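Local coordinates for cyclic UMP-AMP synthase (Rhodothermus marinus SG0.5JP17-172, PDB 6E0K), which joins UTP and ATP into the second messenger 3',3'-cUAMP, releasing two diphosphates, as the signal-producing enzyme of a CBASS antiphage defence system, at residues Lys21-Ser26 with Thr123-Ala128; Arg28-Arg33 with Arg101-Tyr106; Lys40-Leu45 with Val64-Ser69. One frame throughout, in Å; residues are numbered along the deposited sequence.

Interaction 1 of 3, residues Lys21-Ser26 with Thr123-Ala128; sequences KKTHES and TTYLPA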
loop_
_atom_site.group_PDB
_atom_site.type_symbol
_atom_site.label_atom_id
_atom_site.label_comp_id
_atom_site.label_asym_id
_atom_site.label_seq_id
_atom_site.Cartn_x
_atom_site.Cartn_y
_atom_site.Cartn_z
ATOM N N LYS A 21 -2.225 -1.176 15.793
ATOM C CA LYS A 21 -3.603 -0.756 16.026
ATOM C C LYS A 21 -3.682 0.331 17.094
ATOM O O LYS A 21 -4.428 1.303 16.942
ATOM C CB LYS A 21 -4.465 -1.963 16.402
ATOM C CG LYS A 21 -4.843 -2.805 15.168
ATOM C CD LYS A 21 -5.592 -4.081 15.535
ATOM C CE LYS A 21 -5.904 -4.899 14.289
ATOM N NZ LYS A 21 -6.418 -6.260 14.618
ATOM N N LYS A 22 -2.889 0.213 18.155
ATOM C CA LYS A 22 -2.889 1.248 19.185
ATOM C C LYS A 22 -2.301 2.548 18.668
ATOM O O LYS A 22 -2.706 3.627 19.122
ATOM C CB LYS A 22 -2.101 0.795 20.413
ATOM C CG LYS A 22 -2.650 -0.439 21.089
ATOM C CD LYS A 22 -4.073 -0.250 21.482
ATOM C CE LYS A 22 -4.197 0.746 22.606
ATOM N NZ LYS A 22 -5.460 0.506 23.351
ATOM N N THR A 23 -1.345 2.469 17.736
ATOM C CA THR A 23 -0.823 3.682 17.108
ATOM C C THR A 23 -1.930 4.404 16.356
ATOM O O THR A 23 -2.090 5.629 16.464
ATOM C CB THR A 23 0.332 3.325 16.165
ATOM O OG1 THR A 23 1.346 2.633 16.902
ATOM C CG2 THR A 23 0.946 4.582 15.530
ATOM N N HIS A 24 -2.717 3.645 15.595
ATOM C CA HIS A 24 -3.878 4.195 14.902
ATOM C C HIS A 24 -4.844 4.855 15.885
ATOM O O HIS A 24 -5.276 6.006 15.689
ATOM C CB HIS A 24 -4.540 3.050 14.127
ATOM C CG HIS A 24 -5.815 3.420 13.447
ATOM N ND1 HIS A 24 -6.771 2.485 13.113
ATOM C CD2 HIS A 24 -6.270 4.610 12.982
ATOM C CE1 HIS A 24 -7.773 3.087 12.496
ATOM N NE2 HIS A 24 -7.498 4.377 12.416
ATOM N N GLU A 25 -5.174 4.144 16.968
ATOM C CA GLU A 25 -6.105 4.680 17.955
ATOM C C GLU A 25 -5.537 5.919 18.626
ATOM O O GLU A 25 -6.282 6.847 18.945
ATOM C CB GLU A 25 -6.434 3.606 18.995
ATOM C CG GLU A 25 -7.151 2.398 18.395
ATOM C CD GLU A 25 -7.353 1.259 19.387
ATOM O OE1 GLU A 25 -6.995 1.418 20.575
ATOM O OE2 GLU A 25 -7.877 0.202 18.972
ATOM N N SER A 26 -4.214 5.970 18.804
ATOM C CA SER A 26 -3.586 7.161 19.377
ATOM C C SER A 26 -3.740 8.381 18.471
ATOM O O SER A 26 -4.129 9.459 18.938
ATOM C CB SER A 26 -2.106 6.880 19.651
ATOM O OG SER A 26 -1.475 8.009 20.234
ATOM N N THR A 123 4.593 8.351 18.383
ATOM C CA THR A 123 3.613 8.059 19.425
ATOM C C THR A 123 4.264 7.239 20.537
ATOM O O THR A 123 5.435 6.864 20.470
ATOM C CB THR A 123 2.388 7.311 18.880
ATOM O OG1 THR A 123 2.691 5.915 18.697
ATOM C CG2 THR A 123 1.883 7.915 17.540
ATOM N N THR A 124 3.490 6.952 21.587
ATOM C CA THR A 124 3.955 6.058 22.643
ATOM C C THR A 124 3.892 4.589 22.250
ATOM O O THR A 124 4.247 3.730 23.062
ATOM C CB THR A 124 3.130 6.249 23.910
ATOM O OG1 THR A 124 1.758 5.973 23.597
ATOM C CG2 THR A 124 3.266 7.674 24.415
ATOM N N TYR A 125 3.439 4.288 21.028
ATOM C CA TYR A 125 3.387 2.933 20.524
ATOM C C TYR A 125 4.436 2.834 19.427
ATOM O O TYR A 125 5.635 2.682 19.744
ATOM C CB TYR A 125 1.955 2.610 20.078
ATOM C CG TYR A 125 0.989 2.670 21.240
ATOM C CD1 TYR A 125 0.934 1.622 22.152
ATOM C CD2 TYR A 125 0.150 3.762 21.423
ATOM C CE1 TYR A 125 0.064 1.661 23.225
ATOM C CE2 TYR A 125 -0.724 3.811 22.501
ATOM C CZ TYR A 125 -0.759 2.746 23.395
ATOM O OH TYR A 125 -1.625 2.755 24.474
ATOM N N LEU A 126 4.070 2.934 18.156
ATOM C CA LEU A 126 5.012 2.972 17.047
ATOM C C LEU A 126 5.050 4.344 16.390
ATOM O O LEU A 126 4.133 5.155 16.553
ATOM C CB LEU A 126 4.643 1.927 15.981
ATOM C CG LEU A 126 4.970 0.503 16.415
ATOM C CD1 LEU A 126 4.191 -0.476 15.567
ATOM C CD2 LEU A 126 6.464 0.239 16.308
ATOM N N PRO A 127 6.095 4.630 15.623
ATOM C CA PRO A 127 6.084 5.840 14.807
ATOM C C PRO A 127 5.022 5.725 13.729
ATOM O O PRO A 127 4.773 4.645 13.184
ATOM C CB PRO A 127 7.493 5.884 14.200
ATOM C CG PRO A 127 8.308 4.932 15.023
ATOM C CD PRO A 127 7.344 3.870 15.458
ATOM N N ALA A 128 4.382 6.852 13.439
ATOM C CA ALA A 128 3.334 6.927 12.446
ATOM C C ALA A 128 3.790 7.817 11.300
ATOM O O ALA A 128 4.391 8.875 11.513
ATOM C CB ALA A 128 2.037 7.464 13.056
HETATM O O HOH W 1 0.402 7.693 21.993
#
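Thr23, Tyr125 and Lys22 account for most of the surface buried where helix 18-32 meets the turn leading into strand 127-138. Thr23 works with both branches. Its hydroxyl, OG1, lies 3.0 Å from the backbone N of Leu126, which donates to it across the contact at an N-H...O angle of 157°. The same oxygen is hydrogen-bonded to the carbonyl O of Thr19 one turn back in the helix, so two partners hold it and its rotation is fixed. Chi1 of -57° sets OG1 beside the backbone N and CG2 anti to it, and the methyl rests 4.0 Å from Ala128 CB.

Tyr125 lies on the flank of the helix. The CB of Lys22 sits almost over the ring centre, 3.5 Å from the centroid and 7° off the normal, a CH-pi contact. Farther out, the lysine chain bends at chi2 and chi3, and its NZ ends in a weak salt bridge with Glu25 OE1, one turn on.

The turn is shaped from within. Thr123 OG1 accepts from Tyr125 N at 2.9 Å, forming an ST turn, and donates to Leu126 O. A water joins Ser26 OG to Thr124 OG1, and Ser26 OG is also hydrogen-bonded to Tyr107 OH.

Behind the contact, Thr23 and Leu126 both pack on Val61 of strand 61-68, while Ala128 reaches Ile27 of helix 18-32 and Val63. The turn thus joins helix 18-32 to the start of strand 127-138, an inner strand beside strand 61-68, near Asp60 and Asp129, which bind magnesium.

Interaction 2 of 3, residues Arg28-Arg33 with Arg101-Tyr106; sequences RAALDR and RALTDY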
loop_
_atom_site.group_PDB
_atom_site.type_symbol
_atom_site.label_atom_id
_atom_site.label_comp_id
_atom_site.label_asym_id
_atom_site.label_seq_id
_atom_site.Cartn_x
_atom_site.Cartn_y
_atom_site.Cartn_z
ATOM N N ARG A 28 -5.987 8.841 16.214
ATOM C CA ARG A 28 -7.407 9.184 16.225
ATOM C C ARG A 28 -7.766 9.968 17.476
ATOM O O ARG A 28 -8.508 10.956 17.414
ATOM C CB ARG A 28 -8.238 7.903 16.134
ATOM C CG ARG A 28 -9.735 8.111 16.207
ATOM C CD ARG A 28 -10.434 6.764 16.054
ATOM N NE ARG A 28 -10.473 6.343 14.654
ATOM C CZ ARG A 28 -10.579 5.080 14.253
ATOM N NH1 ARG A 28 -10.648 4.103 15.150
ATOM N NH2 ARG A 28 -10.613 4.797 12.957
ATOM N N ALA A 29 -7.243 9.547 18.628
ATOM C CA ALA A 29 -7.554 10.240 19.866
ATOM C C ALA A 29 -6.985 11.656 19.874
ATOM O O ALA A 29 -7.610 12.579 20.407
ATOM C CB ALA A 29 -7.016 9.426 21.050
ATOM N N ALA A 30 -5.799 11.844 19.289
ATOM C CA ALA A 30 -5.230 13.183 19.179
ATOM C C ALA A 30 -6.150 14.096 18.374
ATOM O O ALA A 30 -6.416 15.241 18.759
ATOM C CB ALA A 30 -3.842 13.107 18.537
ATOM N N LEU A 31 -6.663 13.595 17.255
ATOM C CA LEU A 31 -7.506 14.440 16.415
ATOM C C LEU A 31 -8.877 14.677 17.040
ATOM O O LEU A 31 -9.494 15.725 16.796
ATOM C CB LEU A 31 -7.633 13.827 15.024
ATOM C CG LEU A 31 -6.301 13.616 14.293
ATOM C CD1 LEU A 31 -6.537 13.278 12.843
ATOM C CD2 LEU A 31 -5.404 14.829 14.389
ATOM N N ASP A 32 -9.357 13.738 17.863
ATOM C CA ASP A 32 -10.633 13.937 18.551
ATOM C C ASP A 32 -10.587 15.126 19.498
ATOM O O ASP A 32 -11.631 15.723 19.796
ATOM C CB ASP A 32 -11.024 12.684 19.341
ATOM C CG ASP A 32 -11.623 11.599 18.473
ATOM O OD1 ASP A 32 -12.177 11.921 17.406
ATOM O OD2 ASP A 32 -11.564 10.417 18.869
ATOM N N ARG A 33 -9.405 15.480 19.999
ATOM C CA ARG A 33 -9.301 16.582 20.949
ATOM C C ARG A 33 -9.294 17.961 20.299
ATOM O O ARG A 33 -9.455 18.961 21.009
ATOM C CB ARG A 33 -8.053 16.384 21.807
ATOM C CG ARG A 33 -8.254 15.239 22.780
ATOM C CD ARG A 33 -6.987 14.628 23.320
ATOM N NE ARG A 33 -7.326 13.775 24.456
ATOM C CZ ARG A 33 -7.969 12.614 24.356
ATOM N NH1 ARG A 33 -8.344 12.144 23.163
ATOM N NH2 ARG A 33 -8.252 11.928 25.458
ATOM N N ARG A 101 -1.381 21.139 13.776
ATOM C CA ARG A 101 -1.624 21.741 15.085
ATOM C C ARG A 101 -2.230 20.733 16.052
ATOM O O ARG A 101 -1.829 20.664 17.217
ATOM C CB ARG A 101 -2.543 22.956 14.945
ATOM C CG ARG A 101 -1.812 24.244 14.624
ATOM C CD ARG A 101 -2.725 25.447 14.794
ATOM N NE ARG A 101 -3.717 25.513 13.726
ATOM C CZ ARG A 101 -3.466 26.004 12.518
ATOM N NH1 ARG A 101 -2.253 26.464 12.235
ATOM N NH2 ARG A 101 -4.416 26.030 11.592
ATOM N N ALA A 102 -3.190 19.938 15.580
ATOM C CA ALA A 102 -3.825 18.940 16.433
ATOM C C ALA A 102 -2.810 17.930 16.947
ATOM O O ALA A 102 -2.804 17.582 18.135
ATOM C CB ALA A 102 -4.927 18.226 15.652
ATOM N N LEU A 103 -1.947 17.441 16.064
ATOM C CA LEU A 103 -0.960 16.454 16.491
ATOM C C LEU A 103 0.068 17.073 17.431
ATOM O O LEU A 103 0.447 16.462 18.433
ATOM C CB LEU A 103 -0.278 15.847 15.269
ATOM C CG LEU A 103 -1.238 15.088 14.353
ATOM C CD1 LEU A 103 -0.531 14.719 13.048
ATOM C CD2 LEU A 103 -1.774 13.855 15.064
ATOM N N THR A 104 0.541 18.276 17.113
ATOM C CA THR A 104 1.502 18.953 17.974
ATOM C C THR A 104 0.911 19.244 19.350
ATOM O O THR A 104 1.597 19.099 20.370
ATOM C CB THR A 104 1.964 20.245 17.298
ATOM O OG1 THR A 104 2.549 19.927 16.022
ATOM C CG2 THR A 104 2.986 20.963 18.159
ATOM N N ASP A 105 -0.357 19.661 19.400
ATOM C CA ASP A 105 -0.989 19.933 20.691
ATOM C C ASP A 105 -1.005 18.681 21.554
ATOM O O ASP A 105 -0.796 18.749 22.771
ATOM C CB ASP A 105 -2.429 20.425 20.509
ATOM C CG ASP A 105 -2.526 21.843 19.956
ATOM O OD1 ASP A 105 -1.537 22.608 20.006
ATOM O OD2 ASP A 105 -3.631 22.197 19.481
ATOM N N TYR A 106 -1.258 17.529 20.939
ATOM C CA TYR A 106 -1.427 16.310 21.718
ATOM C C TYR A 106 -0.086 15.680 22.102
ATOM O O TYR A 106 0.136 15.353 23.275
ATOM C CB TYR A 106 -2.300 15.322 20.946
ATOM C CG TYR A 106 -2.554 14.043 21.707
ATOM C CD1 TYR A 106 -3.544 13.977 22.676
ATOM C CD2 TYR A 106 -1.797 12.913 21.452
ATOM C CE1 TYR A 106 -3.769 12.809 23.381
ATOM C CE2 TYR A 106 -2.014 11.745 22.138
ATOM C CZ TYR A 106 -3.002 11.697 23.103
ATOM O OH TYR A 106 -3.204 10.512 23.779
HETATM O O HOH W 2 -5.087 17.479 19.677
#
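In the nucleotidyltransferase domain, helices 18-32 and 92-107 meet nearly at a right angle, and Ala30 of the first packs against Tyr106 of the second. The axes of the two short segments approach to 8.6 Å at an angle of 102°, with small residues, Ala30 and Ala102, at the crossing. Ala30 CB lies 3.5 Å from Tyr106 CG, and its CA stands over one face of the ring, offset toward the rim. Tyr106 reaches across because its CG is anti to the backbone N (chi1 -178°), which carries the ring along the neighbouring helix as far as Arg33, whose CD is 3.6 Å from Tyr106 CD1. The guanidinium is turned 67° from the ring plane, and NH1 gives a hydrogen bond to Ala29 O at 2.9 Å, coming from above the carbonyl plane. On the inner side, Leu31 CD2 touches both Ala102 CB, at 3.7 Å, and Leu103 CD2, at 3.8 Å; Leu103 continues onto Leu119 and Val121 of the sheet.

Polar groups meet through a single water, which donates to Ala30 O and to Ala102 O, bridging two carbonyls that lack a donor for each other. The joint therefore relies chiefly on fit between apolar surfaces.

Interaction 3 of 3, residues Lys40-Leu45 with Val64-Ser69; sequences KPEVYL and VVQLNS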
loop_
_atom_site.group_PDB
_atom_site.type_symbol
_atom_site.label_atom_id
_atom_site.label_comp_id
_atom_site.label_asym_id
_atom_site.label_seq_id
_atom_site.Cartn_x
_atom_site.Cartn_y
_atom_site.Cartn_z
ATOM N N LYS A 40 -14.532 17.255 10.461
ATOM C CA LYS A 40 -13.601 16.406 11.182
ATOM C C LYS A 40 -13.126 15.283 10.271
ATOM O O LYS A 40 -13.958 14.589 9.676
ATOM C CB LYS A 40 -14.277 15.828 12.405
ATOM C CG LYS A 40 -13.392 14.987 13.251
ATOM C CD LYS A 40 -14.203 14.490 14.416
ATOM C CE LYS A 40 -13.344 13.747 15.376
ATOM N NZ LYS A 40 -14.127 13.467 16.614
ATOM N N PRO A 41 -11.824 15.074 10.118
ATOM C CA PRO A 41 -11.355 14.063 9.170
ATOM C C PRO A 41 -11.514 12.657 9.721
ATOM O O PRO A 41 -11.628 12.434 10.930
ATOM C CB PRO A 41 -9.876 14.408 8.986
ATOM C CG PRO A 41 -9.496 15.023 10.311
ATOM C CD PRO A 41 -10.708 15.823 10.722
ATOM N N GLU A 42 -11.531 11.700 8.802
ATOM C CA GLU A 42 -11.453 10.312 9.229
ATOM C C GLU A 42 -9.994 9.894 9.322
ATOM O O GLU A 42 -9.106 10.488 8.700
ATOM C CB GLU A 42 -12.223 9.387 8.286
ATOM C CG GLU A 42 -11.641 9.281 6.899
ATOM C CD GLU A 42 -12.331 8.214 6.054
ATOM O OE1 GLU A 42 -12.676 7.141 6.591
ATOM O OE2 GLU A 42 -12.527 8.454 4.851
ATOM N N VAL A 43 -9.745 8.874 10.139
ATOM C CA VAL A 43 -8.402 8.376 10.375
ATOM C C VAL A 43 -8.449 6.876 10.156
ATOM O O VAL A 43 -9.198 6.173 10.846
ATOM C CB VAL A 43 -7.913 8.697 11.799
ATOM C CG1 VAL A 43 -6.452 8.288 11.967
ATOM C CG2 VAL A 43 -8.123 10.171 12.111
ATOM N N TYR A 44 -7.670 6.384 9.197
ATOM C CA TYR A 44 -7.646 4.955 8.935
ATOM C C TYR A 44 -6.239 4.519 8.557
ATOM O O TYR A 44 -5.365 5.337 8.266
ATOM C CB TYR A 44 -8.671 4.563 7.856
ATOM C CG TYR A 44 -8.519 5.192 6.484
ATOM C CD1 TYR A 44 -9.119 6.414 6.187
ATOM C CD2 TYR A 44 -7.815 4.538 5.470
ATOM C CE1 TYR A 44 -9.006 6.979 4.913
ATOM C CE2 TYR A 44 -7.694 5.098 4.197
ATOM C CZ TYR A 44 -8.287 6.316 3.934
ATOM O OH TYR A 44 -8.178 6.866 2.674
ATOM N N LEU A 45 -6.006 3.206 8.613
ATOM C CA LEU A 45 -4.707 2.673 8.253
ATOM C C LEU A 45 -4.670 2.281 6.792
ATOM O O LEU A 45 -5.687 1.915 6.203
ATOM C CB LEU A 45 -4.351 1.439 9.085
ATOM C CG LEU A 45 -4.134 1.725 10.556
ATOM C CD1 LEU A 45 -3.501 0.507 11.201
ATOM C CD2 LEU A 45 -3.253 2.967 10.727
ATOM N N VAL A 64 -3.713 7.299 7.440
ATOM C CA VAL A 64 -4.338 8.260 6.534
ATOM C C VAL A 64 -5.283 9.148 7.339
ATOM O O VAL A 64 -6.157 8.646 8.052
ATOM C CB VAL A 64 -5.106 7.546 5.410
ATOM C CG1 VAL A 64 -5.680 8.584 4.450
ATOM C CG2 VAL A 64 -4.204 6.583 4.655
ATOM N N VAL A 65 -5.113 10.460 7.216
ATOM C CA VAL A 65 -5.993 11.442 7.841
ATOM C C VAL A 65 -6.690 12.171 6.699
ATOM O O VAL A 65 -6.061 12.960 5.981
ATOM C CB VAL A 65 -5.203 12.389 8.754
ATOM C CG1 VAL A 65 -6.086 13.502 9.268
ATOM C CG2 VAL A 65 -4.647 11.594 9.936
ATOM N N GLN A 66 -7.969 11.868 6.484
ATOM C CA GLN A 66 -8.657 12.231 5.245
ATOM C C GLN A 66 -9.853 13.126 5.536
ATOM O O GLN A 66 -10.759 12.745 6.289
ATOM C CB GLN A 66 -9.096 10.973 4.493
ATOM C CG GLN A 66 -9.937 11.291 3.256
ATOM C CD GLN A 66 -10.192 10.067 2.399
ATOM O OE1 GLN A 66 -9.295 9.239 2.199
ATOM N NE2 GLN A 66 -11.405 9.953 1.862
ATOM N N LEU A 67 -9.865 14.310 4.921
ATOM C CA LEU A 67 -10.996 15.220 5.041
ATOM C C LEU A 67 -12.064 14.825 4.033
ATOM O O LEU A 67 -11.768 14.659 2.845
ATOM C CB LEU A 67 -10.539 16.656 4.790
ATOM C CG LEU A 67 -11.624 17.703 4.974
ATOM C CD1 LEU A 67 -12.013 17.761 6.430
ATOM C CD2 LEU A 67 -11.156 19.063 4.455
ATOM N N ASN A 68 -13.304 14.662 4.504
ATOM C CA ASN A 68 -14.411 14.251 3.646
ATOM C C ASN A 68 -15.516 15.284 3.523
ATOM O O ASN A 68 -16.499 15.031 2.816
ATOM C CB ASN A 68 -15.013 12.936 4.155
ATOM C CG ASN A 68 -14.095 11.768 3.935
ATOM O OD1 ASN A 68 -13.580 11.591 2.833
ATOM N ND2 ASN A 68 -13.879 10.963 4.973
ATOM N N SER A 69 -15.391 16.435 4.173
ATOM C CA SER A 69 -16.441 17.438 4.059
ATOM C C SER A 69 -16.374 18.175 2.735
ATOM O O SER A 69 -17.347 18.822 2.335
ATOM C CB SER A 69 -16.334 18.423 5.219
ATOM O OG SER A 69 -15.070 19.068 5.187
HETATM O O HOH W 3 -14.594 15.041 6.990
#
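Glu42 and Gln66 form a hydrogen-bonded pair of the antiparallel ladder that joins strands 42-45 and 61-68. Each donates its backbone N to the other's carbonyl O, both at 2.8 Å. Tyr44 and Val64 make the second such pair, and the bond from Val64 N to Tyr44 O is nearly straight at 171°. Between them Val43 faces Val65 as a non-hydrogen-bonded pair. Past the ladder a water links Lys40 O to Asn68 N.

The side chains of Glu42, Tyr44, Val64 and Gln66 share one face of the sheet, where polar groups form a chain. Tyr44 OH donates to Gln66 OE1 at 2.7 Å, in the plane of the ring, and the amide plane is turned 75° from that ring. Gln66 NE2 then gives to Asn68 OD1, and Asn68 ND2 to Glu42 OE2 at 2.9 Å, from above the carboxylate plane. Glu42 OE2 also forms a salt bridge with Lys169, and Asn68 OD1 accepts from Gln135.

Apolar packing completes the interface. With CG between the backbone N and the carbonyl carbon (chi1 60°), the Tyr44 ring turns one face to Val64, whose CB stands 3.8 Å from the ring centroid in a CH-pi contact. On the face of Val43 and Val65, Val65 CG1 lies 3.9 Å from Pro41 CG; Phe95 packs on both Pro41 and Val65.

Strand 42-45 leads into the Gly47-Ser48 motif, which binds ATP, and strand 61-68 carries Asp62 of the Asp-x-Asp metal motif, with Asp60 just ahead; both aspartates bind magnesium, as the nucleotidyltransferase fold requires.

How the interactions relate
Helix 18-32 is the element common to interactions 1 and 2, and the same helix lies against the sheet strands joined in interaction 3. Interaction 1 is partly buried and combines a backbone-to-hydroxyl hydrogen bond with a CH-pi contact. Interaction 2 is a helix-helix joint, apolar within and exposed at Arg33 and Tyr106. Interaction 3, the most extensive, is buried and depends on backbone pairing plus a polar network on one sheet face. Polar contacts connect them: His24 NE2 and Arg28 NH2 probably both hydrogen-bond to Val43 O, and Asp32 forms a salt bridge with Lys40. Leu31 packs on Val43 and Val65, joining interactions 2 and 3, while Ser26 touches Tyr106 between interactions 1 and 2.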